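Local coordinates for protein probable translation initiation factor eIF-2B subunit delta (Schizosaccharomyces pombe, PDB 5B04) that serves as a subunit of eIF2B, the complex that catalyses exchange of GDP for GTP on the gamma subunit of initiation factor eIF2, at residues Ala144-Gly149 / Ile198-Ser203; Ser301-Glu306 / Asp399-Met404; Arg384-Ser389 / Tyr432-Pro437; Asn393-Gly398 / Lys426-Lys431. One frame throughout, in Å; residues are numbered along the deposited sequence.

Interaction 1: Ala144-Gly149 / Ile198-Ser203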
loop_
_atom_site.group_PDB
_atom_site.type_symbol
_atom_site.label_atom_id
_atom_site.label_comp_id
_atom_site.label_asym_id
_atom_site.label_seq_id
_atom_site.Cartn_x
_atom_site.Cartn_y
_atom_site.Cartn_z
ATOM N N ALA G 144 13.844 -18.384 -43.022
ATOM C CA ALA G 144 14.517 -17.434 -42.142
ATOM C C ALA G 144 13.643 -17.072 -40.945
ATOM O O ALA G 144 14.148 -16.795 -39.857
ATOM C CB ALA G 144 14.906 -16.182 -42.911
ATOM N N VAL G 145 12.330 -17.077 -41.154
ATOM C CA VAL G 145 11.381 -16.817 -40.078
ATOM C C VAL G 145 11.361 -17.986 -39.097
ATOM O O VAL G 145 11.279 -17.791 -37.884
ATOM C CB VAL G 145 9.958 -16.575 -40.624
ATOM C CG1 VAL G 145 8.975 -16.344 -39.488
ATOM C CG2 VAL G 145 9.956 -15.397 -41.579
ATOM N N ILE G 146 11.447 -19.199 -39.634
ATOM C CA ILE G 146 11.429 -20.412 -38.821
ATOM C C ILE G 146 12.612 -20.467 -37.858
ATOM O O ILE G 146 12.437 -20.698 -36.661
ATOM C CB ILE G 146 11.447 -21.679 -39.698
ATOM C CG1 ILE G 146 10.227 -21.712 -40.618
ATOM C CG2 ILE G 146 11.494 -22.927 -38.831
ATOM C CD1 ILE G 146 10.188 -22.914 -41.535
ATOM N N ARG G 147 13.812 -20.255 -38.390
ATOM C CA ARG G 147 15.029 -20.297 -37.586
ATOM C C ARG G 147 15.022 -19.204 -36.525
ATOM O O ARG G 147 15.554 -19.386 -35.429
ATOM C CB ARG G 147 16.265 -20.163 -38.475
ATOM C CG ARG G 147 16.248 -21.070 -39.694
ATOM C CD ARG G 147 17.605 -21.119 -40.374
ATOM N NE ARG G 147 17.610 -22.041 -41.506
ATOM C CZ ARG G 147 18.538 -22.971 -41.710
ATOM N NH1 ARG G 147 19.542 -23.107 -40.853
ATOM N NH2 ARG G 147 18.462 -23.766 -42.768
ATOM N N LEU G 148 14.416 -18.069 -36.856
ATOM C CA LEU G 148 14.271 -16.976 -35.905
ATOM C C LEU G 148 13.302 -17.376 -34.799
ATOM O O LEU G 148 13.492 -17.024 -33.636
ATOM C CB LEU G 148 13.786 -15.706 -36.604
ATOM C CG LEU G 148 13.757 -14.438 -35.749
ATOM C CD1 LEU G 148 15.172 -13.997 -35.400
ATOM C CD2 LEU G 148 12.999 -13.324 -36.457
ATOM N N GLY G 149 12.265 -18.119 -35.174
ATOM C CA GLY G 149 11.285 -18.603 -34.220
ATOM C C GLY G 149 11.895 -19.570 -33.227
ATOM O O GLY G 149 11.539 -19.573 -32.049
ATOM N N ILE G 198 4.596 -13.015 -38.760
ATOM C CA ILE G 198 4.480 -12.435 -37.428
ATOM C C ILE G 198 3.678 -13.338 -36.496
ATOM O O ILE G 198 4.063 -13.556 -35.346
ATOM C CB ILE G 198 3.818 -11.042 -37.480
ATOM C CG1 ILE G 198 4.669 -10.078 -38.309
ATOM C CG2 ILE G 198 3.614 -10.491 -36.077
ATOM C CD1 ILE G 198 4.070 -8.694 -38.437
ATOM N N ALA G 199 2.565 -13.863 -37.002
ATOM C CA ALA G 199 1.682 -14.720 -36.215
ATOM C C ALA G 199 2.404 -15.971 -35.723
ATOM O O ALA G 199 2.161 -16.442 -34.612
ATOM C CB ALA G 199 0.457 -15.105 -37.031
ATOM N N TYR G 200 3.289 -16.505 -36.557
ATOM C CA TYR G 200 4.087 -17.664 -36.182
ATOM C C TYR G 200 5.126 -17.294 -35.130
ATOM O O TYR G 200 5.339 -18.032 -34.169
ATOM C CB TYR G 200 4.771 -18.263 -37.414
ATOM C CG TYR G 200 5.924 -19.190 -37.095
ATOM C CD1 TYR G 200 5.698 -20.491 -36.664
ATOM C CD2 TYR G 200 7.240 -18.766 -37.234
ATOM C CE1 TYR G 200 6.750 -21.341 -36.373
ATOM C CE2 TYR G 200 8.297 -19.607 -36.946
ATOM C CZ TYR G 200 8.047 -20.893 -36.517
ATOM O OH TYR G 200 9.099 -21.733 -36.231
ATOM N N LEU G 201 5.763 -16.142 -35.316
ATOM C CA LEU G 201 6.817 -15.687 -34.416
ATOM C C LEU G 201 6.294 -15.371 -33.018
ATOM O O LEU G 201 6.967 -15.640 -32.023
ATOM C CB LEU G 201 7.516 -14.457 -34.999
ATOM C CG LEU G 201 8.461 -14.718 -36.171
ATOM C CD1 LEU G 201 9.014 -13.413 -36.714
ATOM C CD2 LEU G 201 9.590 -15.644 -35.750
ATOM N N VAL G 202 5.095 -14.803 -32.945
ATOM C CA VAL G 202 4.514 -14.432 -31.660
ATOM C C VAL G 202 4.029 -15.674 -30.914
ATOM O O VAL G 202 3.795 -15.634 -29.706
ATOM C CB VAL G 202 3.347 -13.431 -31.832
ATOM C CG1 VAL G 202 2.082 -14.147 -32.278
ATOM C CG2 VAL G 202 3.103 -12.664 -30.538
ATOM N N SER G 203 3.891 -16.782 -31.637
ATOM C CA SER G 203 3.468 -18.041 -31.035
ATOM C C SER G 203 4.660 -18.787 -30.444
ATOM O O SER G 203 4.498 -19.638 -29.570
ATOM C CB SER G 203 2.749 -18.918 -32.061
ATOM O OG SER G 203 3.626 -19.315 -33.101
#
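Y200 lays its phenol along the turn formed by V145, I146 and G149. The CA-CB bond already points at the partner helix, and CG lies opposite the backbone N about that bond (chi1 163°), which carries the ring across the gap. CB itself only launches the ring; the first atom to meet the other side is CD2, 3.7 Å from V145 CG1, where the two side chains pass in opposite directions. One atom further out, CE2 has V145 O at 3.6 Å, and this carbonyl oxygen lies at the ring edge, close to the ring plane. CZ comes to 4.1 Å from I146 CA. At the tip, OH comes to 3.5 Å from I146 O and lies beside I146 CG2.

The helices behind these contacts, 143-154 and 186-204, run nearly parallel, with local axes 9.4 Å apart and 15° between them. Helix 160-177 touches both, through V174 against V145 and L167 against L201, giving a three-helix up-down-up arrangement near the N-terminal end of the modelled chain.

L201 fills the space beside the ring. Its CG meets V145 CG1 at 3.7 Å, CD1 faces L148 CD2, and CD2 reaches into the turn to lie 3.7 Å from G149 N, where no side chain intervenes. On the outward side of helix 143-154, R147 makes a salt bridge with E38 of the gamma subunit.

Interaction 2: Ser301-Glu306 / Asp399-Met404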
loop_
_atom_site.group_PDB
_atom_site.type_symbol
_atom_site.label_atom_id
_atom_site.label_comp_id
_atom_site.label_asym_id
_atom_site.label_seq_id
_atom_site.Cartn_x
_atom_site.Cartn_y
_atom_site.Cartn_z
ATOM N N SER G 301 20.837 -12.937 -11.038
ATOM C CA SER G 301 19.616 -13.499 -10.470
ATOM C C SER G 301 19.264 -14.854 -11.079
ATOM O O SER G 301 19.745 -15.209 -12.154
ATOM C CB SER G 301 18.448 -12.529 -10.656
ATOM O OG SER G 301 17.253 -13.072 -10.123
ATOM N N ARG G 302 18.426 -15.606 -10.374
ATOM C CA ARG G 302 17.883 -16.862 -10.881
ATOM C C ARG G 302 16.708 -16.573 -11.819
ATOM O O ARG G 302 16.184 -15.459 -11.815
ATOM C CB ARG G 302 17.447 -17.757 -9.717
ATOM C CG ARG G 302 18.590 -18.448 -8.998
ATOM C CD ARG G 302 18.110 -19.743 -8.379
ATOM N NE ARG G 302 17.581 -20.656 -9.386
ATOM C CZ ARG G 302 16.631 -21.557 -9.153
ATOM N NH1 ARG G 302 16.096 -21.666 -7.945
ATOM N NH2 ARG G 302 16.215 -22.348 -10.132
ATOM N N PRO G 303 16.282 -17.562 -12.630
ATOM C CA PRO G 303 16.757 -18.943 -12.801
ATOM C C PRO G 303 18.047 -19.059 -13.612
ATOM O O PRO G 303 18.998 -19.675 -13.135
ATOM C CB PRO G 303 15.594 -19.625 -13.527
ATOM C CG PRO G 303 14.917 -18.534 -14.258
ATOM C CD PRO G 303 15.062 -17.304 -13.414
ATOM N N GLU G 304 18.078 -18.498 -14.818
ATOM C CA GLU G 304 19.313 -18.472 -15.592
ATOM C C GLU G 304 20.119 -17.250 -15.176
ATOM O O GLU G 304 19.556 -16.230 -14.783
ATOM C CB GLU G 304 19.037 -18.459 -17.099
ATOM C CG GLU G 304 18.485 -17.152 -17.639
ATOM C CD GLU G 304 17.034 -16.933 -17.268
ATOM O OE1 GLU G 304 16.318 -17.935 -17.061
ATOM O OE2 GLU G 304 16.610 -15.761 -17.184
ATOM N N PHE G 305 21.439 -17.358 -15.259
ATOM C CA PHE G 305 22.315 -16.339 -14.700
ATOM C C PHE G 305 23.019 -15.537 -15.793
ATOM O O PHE G 305 24.164 -15.822 -16.144
ATOM C CB PHE G 305 23.342 -16.988 -13.769
ATOM C CG PHE G 305 22.732 -17.852 -12.695
ATOM C CD1 PHE G 305 22.387 -19.170 -12.955
ATOM C CD2 PHE G 305 22.507 -17.347 -11.425
ATOM C CE1 PHE G 305 21.828 -19.965 -11.971
ATOM C CE2 PHE G 305 21.948 -18.139 -10.436
ATOM C CZ PHE G 305 21.607 -19.449 -10.712
ATOM N N GLU G 306 22.328 -14.531 -16.320
ATOM C CA GLU G 306 22.867 -13.708 -17.400
ATOM C C GLU G 306 24.014 -12.823 -16.929
ATOM O O GLU G 306 24.844 -12.393 -17.730
ATOM C CB GLU G 306 21.770 -12.838 -18.017
ATOM C CG GLU G 306 20.762 -13.598 -18.862
ATOM C CD GLU G 306 19.473 -13.882 -18.118
ATOM O OE1 GLU G 306 19.514 -13.986 -16.873
ATOM O OE2 GLU G 306 18.418 -13.997 -18.778
ATOM N N ASP G 399 9.703 -24.715 -14.838
ATOM C CA ASP G 399 10.688 -25.769 -14.623
ATOM C C ASP G 399 12.096 -25.204 -14.451
ATOM O O ASP G 399 12.982 -25.873 -13.920
ATOM C CB ASP G 399 10.660 -26.767 -15.781
ATOM C CG ASP G 399 9.291 -27.388 -15.980
ATOM O OD1 ASP G 399 8.554 -27.536 -14.983
ATOM O OD2 ASP G 399 8.953 -27.731 -17.132
ATOM N N GLN G 400 12.297 -23.970 -14.905
ATOM C CA GLN G 400 13.576 -23.286 -14.746
ATOM C C GLN G 400 13.916 -23.079 -13.273
ATOM O O GLN G 400 15.086 -23.010 -12.896
ATOM C CB GLN G 400 13.554 -21.939 -15.471
ATOM C CG GLN G 400 14.083 -21.982 -16.895
ATOM C CD GLN G 400 15.582 -22.208 -16.953
ATOM O OE1 GLN G 400 16.367 -21.272 -16.797
ATOM N NE2 GLN G 400 15.985 -23.453 -17.176
ATOM N N LEU G 401 12.880 -22.988 -12.445
ATOM C CA LEU G 401 13.041 -22.721 -11.021
ATOM C C LEU G 401 13.337 -23.993 -10.226
ATOM O O LEU G 401 13.755 -23.927 -9.069
ATOM C CB LEU G 401 11.786 -22.040 -10.473
ATOM C CG LEU G 401 11.971 -20.711 -9.741
ATOM C CD1 LEU G 401 12.893 -19.789 -10.522
ATOM C CD2 LEU G 401 10.624 -20.051 -9.516
ATOM N N VAL G 402 13.183 -25.150 -10.837
ATOM C CA VAL G 402 13.562 -26.405 -10.203
ATOM C C VAL G 402 15.045 -26.564 -9.937
ATOM O O VAL G 402 15.425 -27.136 -8.945
ATOM C CB VAL G 402 13.076 -27.593 -11.021
ATOM C CG1 VAL G 402 13.485 -28.902 -10.381
ATOM C CG2 VAL G 402 11.575 -27.536 -11.142
ATOM N N ASN G 403 15.884 -26.125 -10.845
ATOM C CA ASN G 403 17.281 -26.450 -10.729
ATOM C C ASN G 403 17.774 -25.902 -9.431
ATOM O O ASN G 403 17.581 -24.751 -9.134
ATOM C CB ASN G 403 18.037 -25.826 -11.906
ATOM C CG ASN G 403 19.523 -25.646 -11.654
ATOM O OD1 ASN G 403 20.346 -26.305 -12.269
ATOM N ND2 ASN G 403 19.862 -24.743 -10.751
ATOM N N MET G 404 18.505 -26.714 -8.701
ATOM C CA MET G 404 19.153 -26.237 -7.512
ATOM C C MET G 404 20.200 -25.308 -8.046
ATOM O O MET G 404 20.613 -25.437 -9.177
ATOM C CB MET G 404 19.738 -27.378 -6.716
ATOM C CG MET G 404 18.671 -28.220 -6.037
ATOM S SD MET G 404 17.505 -27.299 -5.020
ATOM C CE MET G 404 16.033 -27.404 -6.011
#
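Polar contacts centre on R302, whose guanidinium approaches the backbone of the 399-404 loop. NH2 donates to L401 O at 3.1 Å with an N-H...O angle of 159°. The acceptor lies in the guanidinium plane, but the donor stands well above the carbonyl plane, 60° out of it, so the bond does not follow a lone pair. NH1 adds a weak bond to the same oxygen. A bend in the chain at chi3 (60°) turns the group toward this turn of backbone. NH1 also forms a salt bridge with E239 of a beta subunit, the stronger polar partner of this side chain.

Contacts over the faces of the guanidinium come next. N403 O lies over one face, 3.3 Å from R302 CZ. Over the opposite face is L401 CD1, 4.1 Å above the plane and displaced toward the rim, so the flat group is sandwiched between a carbonyl oxygen and a methyl.

Apolar packing is supplied by P303, which follows a cis peptide bond and whose CB points toward the other segment. P303 CB rests 3.6 Å from Q400 CB, the two side chains crossing at about a right angle, and 4.0 Å from L401 CD1. S429 of strand 425-435 also touches the proline.

Chemically, a buried cationic group is met here by main-chain oxygens of its own chain and by a carboxylate of another; its positive charge is therefore probably well compensated, and the contact couples the two loops to the delta-beta interface.

Interaction 3: Arg384-Ser389 / Tyr432-Pro437. With PO4 (phosphate ion), chain P.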
loop_
_atom_site.group_PDB
_atom_site.type_symbol
_atom_site.label_atom_id
_atom_site.label_comp_id
_atom_site.label_asym_id
_atom_site.label_seq_id
_atom_site.Cartn_x
_atom_site.Cartn_y
_atom_site.Cartn_z
ATOM N N ARG G 384 2.040 2.694 -24.129
ATOM C CA ARG G 384 1.442 1.881 -23.077
ATOM C C ARG G 384 1.792 2.390 -21.680
ATOM O O ARG G 384 2.927 2.787 -21.417
ATOM C CB ARG G 384 1.883 0.422 -23.225
ATOM C CG ARG G 384 1.114 -0.559 -22.354
ATOM C CD ARG G 384 1.278 -1.986 -22.857
ATOM N NE ARG G 384 2.556 -2.571 -22.463
ATOM C CZ ARG G 384 3.050 -3.694 -22.977
ATOM N NH1 ARG G 384 2.378 -4.347 -23.915
ATOM N NH2 ARG G 384 4.220 -4.159 -22.560
ATOM N N ILE G 385 0.802 2.379 -20.794
ATOM C CA ILE G 385 1.009 2.731 -19.394
ATOM C C ILE G 385 0.381 1.682 -18.486
ATOM O O ILE G 385 -0.838 1.506 -18.478
ATOM C CB ILE G 385 0.413 4.109 -19.049
ATOM C CG1 ILE G 385 1.132 5.216 -19.820
ATOM C CG2 ILE G 385 0.505 4.368 -17.553
ATOM C CD1 ILE G 385 0.659 6.610 -19.467
ATOM N N GLN G 386 1.216 0.982 -17.727
ATOM C CA GLN G 386 0.726 -0.005 -16.774
ATOM C C GLN G 386 1.088 0.402 -15.350
ATOM O O GLN G 386 2.181 0.908 -15.097
ATOM C CB GLN G 386 1.279 -1.393 -17.100
ATOM C CG GLN G 386 2.761 -1.425 -17.423
ATOM C CD GLN G 386 3.216 -2.784 -17.921
ATOM O OE1 GLN G 386 3.747 -2.908 -19.024
ATOM N NE2 GLN G 386 3.010 -3.812 -17.105
ATOM N N LEU G 387 0.159 0.178 -14.426
ATOM C CA LEU G 387 0.306 0.645 -13.051
ATOM C C LEU G 387 0.951 -0.395 -12.141
ATOM O O LEU G 387 1.303 -0.097 -11.001
ATOM C CB LEU G 387 -1.056 1.051 -12.489
ATOM C CG LEU G 387 -1.763 2.181 -13.238
ATOM C CD1 LEU G 387 -3.169 2.378 -12.698
ATOM C CD2 LEU G 387 -0.960 3.469 -13.144
ATOM N N ASP G 388 1.096 -1.615 -12.645
ATOM C CA ASP G 388 1.760 -2.673 -11.893
ATOM C C ASP G 388 2.519 -3.600 -12.834
ATOM O O ASP G 388 2.369 -3.521 -14.053
ATOM C CB ASP G 388 0.751 -3.466 -11.058
ATOM C CG ASP G 388 -0.251 -4.215 -11.913
ATOM O OD1 ASP G 388 -0.624 -3.694 -12.983
ATOM O OD2 ASP G 388 -0.666 -5.322 -11.512
ATOM N N SER G 389 3.332 -4.481 -12.262
ATOM C CA SER G 389 4.180 -5.361 -13.055
ATOM C C SER G 389 3.460 -6.639 -13.472
ATOM O O SER G 389 4.066 -7.534 -14.058
ATOM C CB SER G 389 5.447 -5.715 -12.272
ATOM O OG SER G 389 6.065 -4.554 -11.745
ATOM N N TYR G 432 9.764 -9.762 -16.617
ATOM C CA TYR G 432 9.860 -8.307 -16.627
ATOM C C TYR G 432 9.347 -7.634 -15.359
ATOM O O TYR G 432 8.888 -8.292 -14.426
ATOM C CB TYR G 432 9.127 -7.757 -17.847
ATOM C CG TYR G 432 9.742 -8.230 -19.142
ATOM C CD1 TYR G 432 10.949 -7.706 -19.589
ATOM C CD2 TYR G 432 9.131 -9.215 -19.906
ATOM C CE1 TYR G 432 11.523 -8.141 -20.766
ATOM C CE2 TYR G 432 9.698 -9.655 -21.086
ATOM C CZ TYR G 432 10.894 -9.115 -21.511
ATOM O OH TYR G 432 11.462 -9.551 -22.686
ATOM N N ASP G 433 9.426 -6.306 -15.349
ATOM C CA ASP G 433 9.313 -5.541 -14.117
ATOM C C ASP G 433 9.081 -4.058 -14.396
ATOM O O ASP G 433 9.820 -3.443 -15.164
ATOM C CB ASP G 433 10.586 -5.731 -13.294
ATOM C CG ASP G 433 10.432 -5.301 -11.860
ATOM O OD1 ASP G 433 9.284 -5.146 -11.396
ATOM O OD2 ASP G 433 11.474 -5.139 -11.193
ATOM N N VAL G 434 8.059 -3.486 -13.769
ATOM C CA VAL G 434 7.748 -2.073 -13.959
ATOM C C VAL G 434 8.335 -1.220 -12.839
ATOM O O VAL G 434 7.871 -1.265 -11.700
ATOM C CB VAL G 434 6.229 -1.832 -14.034
ATOM C CG1 VAL G 434 5.935 -0.344 -14.162
ATOM C CG2 VAL G 434 5.627 -2.599 -15.200
ATOM N N THR G 435 9.360 -0.443 -13.173
ATOM C CA THR G 435 10.005 0.432 -12.203
ATOM C C THR G 435 9.404 1.833 -12.258
ATOM O O THR G 435 9.527 2.520 -13.269
ATOM C CB THR G 435 11.522 0.522 -12.445
ATOM O OG1 THR G 435 12.051 -0.785 -12.701
ATOM C CG2 THR G 435 12.216 1.122 -11.233
ATOM N N PRO G 436 8.753 2.256 -11.163
ATOM C CA PRO G 436 8.079 3.556 -11.060
ATOM C C PRO G 436 8.996 4.733 -11.385
ATOM O O PRO G 436 10.189 4.675 -11.086
ATOM C CB PRO G 436 7.625 3.606 -9.594
ATOM C CG PRO G 436 8.431 2.562 -8.894
ATOM C CD PRO G 436 8.661 1.494 -9.908
ATOM N N PRO G 437 8.437 5.791 -11.995
ATOM C CA PRO G 437 9.174 6.976 -12.453
ATOM C C PRO G 437 9.970 7.662 -11.346
ATOM O O PRO G 437 11.063 8.168 -11.606
ATOM C CB PRO G 437 8.065 7.900 -12.963
ATOM C CG PRO G 437 6.954 6.986 -13.324
ATOM C CD PRO G 437 7.003 5.884 -12.316
HETATM P P PO4 P . 14.940 -7.630 -22.872
HETATM O O1 PO4 P . 14.837 -6.776 -21.631
HETATM O O2 PO4 P . 13.582 -7.747 -23.521
HETATM O O3 PO4 P . 15.905 -6.988 -23.841
HETATM O O4 PO4 P . 15.440 -9.005 -22.500
#
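V434 and S389 form the close-packed part of this contact, at the point where the two segments come nearest, 4.9 Å between S389 CA and V434 CA. S389 OG accepts the backbone N-H of V434 at 3.0 Å, with a fairly straight N-H...O angle of 161°. OG lies opposite the carbonyl carbon about the CA-CB bond (chi1 -50°), which leaves it facing the strand. Beside this bond, V434 CG2 fits under the loop: Q386 NE2 is 3.5 Å away and D388 O 3.6 Å away. The Q386 amide is held in turn by a bond from NE2 to D388 O (3.1 Å), which lies in the carbonyl plane and close to the amide plane. A second bond, to Y392 O, completes the grip on NE2. The methyl of V434 thus packs on an amide whose rotation is fixed.

The contact thins out on its other side. D388 points its CB away from V434 and packs against S275 of a beta subunit, while L387 meets V314 of another beta chain. At the far end, Y432 turns its ring away from the loop, and its OH donates to phosphate O2 at 2.9 Å. The ion, probably from the crystallisation liquor, is also bonded by S160 N.

At V434 a serine hydroxyl of the 384-389 loop takes the strand's N-H on one side. On the other, the backbones of D433 and T435 bond to S354 and L352, the pairing of strand 425-435 with strand 352-355 in an antiparallel sheet.

Interaction 4: Asn393-Gly398 / Lys426-Lys431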
loop_
_atom_site.group_PDB
_atom_site.type_symbol
_atom_site.label_atom_id
_atom_site.label_comp_id
_atom_site.label_asym_id
_atom_site.label_seq_id
_atom_site.Cartn_x
_atom_site.Cartn_y
_atom_site.Cartn_z
ATOM N N ASN G 393 3.236 -8.683 -18.755
ATOM C CA ASN G 393 4.495 -9.351 -18.458
ATOM C C ASN G 393 4.668 -10.586 -19.335
ATOM O O ASN G 393 3.818 -10.882 -20.175
ATOM C CB ASN G 393 4.565 -9.730 -16.977
ATOM C CG ASN G 393 5.985 -9.740 -16.443
ATOM O OD1 ASN G 393 6.906 -10.218 -17.104
ATOM N ND2 ASN G 393 6.168 -9.205 -15.241
ATOM N N GLU G 394 5.770 -11.301 -19.142
ATOM C CA GLU G 394 6.044 -12.498 -19.926
ATOM C C GLU G 394 6.426 -13.666 -19.026
ATOM O O GLU G 394 7.398 -13.591 -18.273
ATOM C CB GLU G 394 7.153 -12.230 -20.944
ATOM C CG GLU G 394 7.390 -13.373 -21.917
ATOM C CD GLU G 394 8.510 -13.082 -22.897
ATOM O OE1 GLU G 394 8.721 -11.896 -23.227
ATOM O OE2 GLU G 394 9.180 -14.040 -23.337
ATOM N N LEU G 395 5.656 -14.744 -19.107
ATOM C CA LEU G 395 5.902 -15.921 -18.286
ATOM C C LEU G 395 7.105 -16.718 -18.769
ATOM O O LEU G 395 7.234 -17.015 -19.957
ATOM C CB LEU G 395 4.668 -16.826 -18.259
ATOM C CG LEU G 395 3.492 -16.333 -17.419
ATOM C CD1 LEU G 395 2.397 -17.387 -17.357
ATOM C CD2 LEU G 395 3.966 -15.966 -16.029
ATOM N N ALA G 396 7.984 -17.056 -17.834
ATOM C CA ALA G 396 9.091 -17.961 -18.107
ATOM C C ALA G 396 8.733 -19.346 -17.577
ATOM O O ALA G 396 8.008 -19.455 -16.587
ATOM C CB ALA G 396 10.376 -17.449 -17.470
ATOM N N PRO G 397 9.222 -20.405 -18.244
ATOM C CA PRO G 397 8.961 -21.791 -17.836
ATOM C C PRO G 397 9.211 -22.029 -16.349
ATOM O O PRO G 397 10.280 -21.695 -15.841
ATOM C CB PRO G 397 9.947 -22.592 -18.688
ATOM C CG PRO G 397 10.095 -21.780 -19.923
ATOM C CD PRO G 397 10.022 -20.341 -19.482
ATOM N N GLY G 398 8.221 -22.595 -15.665
ATOM C CA GLY G 398 8.315 -22.831 -14.236
ATOM C C GLY G 398 9.366 -23.862 -13.877
ATOM O O GLY G 398 9.867 -23.883 -12.753
ATOM N N LYS G 426 2.739 -24.257 -7.124
ATOM C CA LYS G 426 2.936 -23.637 -8.425
ATOM C C LYS G 426 4.255 -22.874 -8.460
ATOM O O LYS G 426 4.532 -22.060 -7.582
ATOM C CB LYS G 426 1.769 -22.701 -8.747
ATOM C CG LYS G 426 1.888 -21.970 -10.074
ATOM C CD LYS G 426 0.848 -20.864 -10.175
ATOM C CE LYS G 426 0.482 -20.570 -11.620
ATOM N NZ LYS G 426 -0.966 -20.249 -11.764
ATOM N N LEU G 427 5.071 -23.148 -9.470
ATOM C CA LEU G 427 6.324 -22.426 -9.650
ATOM C C LEU G 427 6.116 -21.285 -10.636
ATOM O O LEU G 427 5.311 -21.397 -11.561
ATOM C CB LEU G 427 7.433 -23.362 -10.133
ATOM C CG LEU G 427 8.277 -24.043 -9.052
ATOM C CD1 LEU G 427 7.416 -24.843 -8.083
ATOM C CD2 LEU G 427 9.335 -24.931 -9.685
ATOM N N LEU G 428 6.835 -20.186 -10.439
ATOM C CA LEU G 428 6.606 -19.003 -11.256
ATOM C C LEU G 428 7.809 -18.073 -11.354
ATOM O O LEU G 428 8.428 -17.727 -10.348
ATOM C CB LEU G 428 5.418 -18.217 -10.709
ATOM C CG LEU G 428 5.056 -17.003 -11.559
ATOM C CD1 LEU G 428 4.276 -17.438 -12.787
ATOM C CD2 LEU G 428 4.284 -15.993 -10.748
ATOM N N SER G 429 8.120 -17.658 -12.576
ATOM C CA SER G 429 9.163 -16.670 -12.805
ATOM C C SER G 429 8.740 -15.681 -13.885
ATOM O O SER G 429 8.631 -16.039 -15.058
ATOM C CB SER G 429 10.476 -17.349 -13.195
ATOM O OG SER G 429 11.523 -16.402 -13.312
ATOM N N LEU G 430 8.487 -14.440 -13.482
ATOM C CA LEU G 430 8.198 -13.377 -14.434
ATOM C C LEU G 430 9.498 -12.898 -15.060
ATOM O O LEU G 430 10.547 -12.922 -14.416
ATOM C CB LEU G 430 7.473 -12.212 -13.757
ATOM C CG LEU G 430 6.162 -12.524 -13.034
ATOM C CD1 LEU G 430 5.543 -11.247 -12.492
ATOM C CD2 LEU G 430 5.195 -13.242 -13.957
ATOM N N LYS G 431 9.435 -12.469 -16.315
ATOM C CA LYS G 431 10.630 -11.999 -17.003
ATOM C C LYS G 431 10.849 -10.506 -16.804
ATOM O O LYS G 431 11.987 -10.036 -16.812
ATOM C CB LYS G 431 10.552 -12.314 -18.499
ATOM C CG LYS G 431 10.736 -13.783 -18.837
ATOM C CD LYS G 431 11.516 -13.953 -20.132
ATOM C CE LYS G 431 11.816 -15.418 -20.408
ATOM N NZ LYS G 431 12.702 -15.593 -21.592
#
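The N393 amide lies against L430, whose CB and CD1 both stand over one of its faces at the nitrogen end, with ND2 3.5 Å from L430 CD1. N393 CG lies opposite the backbone N (chi1 -150°), which brings the amide to this place. Edge contacts are polar. OD1 accepts E394 N in the carbonyl plane, on a lone pair, and also Y432 N, while ND2 donates to S389 O. The E394 carboxylate lies alongside the K431 chain, OE2 4.0 Å from K431 CD, but its salt bridge is to R205.

Here strand 395-396 is the outermost strand, within this chain, of an antiparallel sheet, next to strand 425-435. L395 and L430 are a non-hydrogen-bonded pair, 5.2 Å between their CA atoms. The link is carried by K431 N to E394 O (3.0 Å, 142°) and A396 N to S429 O (3.0 Å). Through K426, L427 and L428 the sheet runs on, by a parallel ladder, into a beta subunit.

On the face bearing L395, its CD2 meets both L428 CD1 and L430 CD2 at 3.6 Å, crossing each side chain at a slant. On the other face, the A396 methyl lies against K431 CE.

From the N terminus, interaction 1 closes first: it brackets a 48-residue, largely helical part and ends before the others begin, its nearest atoms about 8 Å from interaction 4. Interaction 2 then pairs the loop after strand 294-300 with the loop after strand 395-396. It crosses interactions 3 and 4, since 384-389 and 393-398 fall between its segments while their partners, 432-437 and 426-431, come after 399-404. Interaction 4 lies wholly within the span of interaction 3, and the two meet where N393 touches strand 425-435 at Y432. L401 CD2 against L428 O (3.3 Å) joins interactions 2 and 4, so the loop leaving the parallel strand 294-300 is tied to the antiparallel sheet.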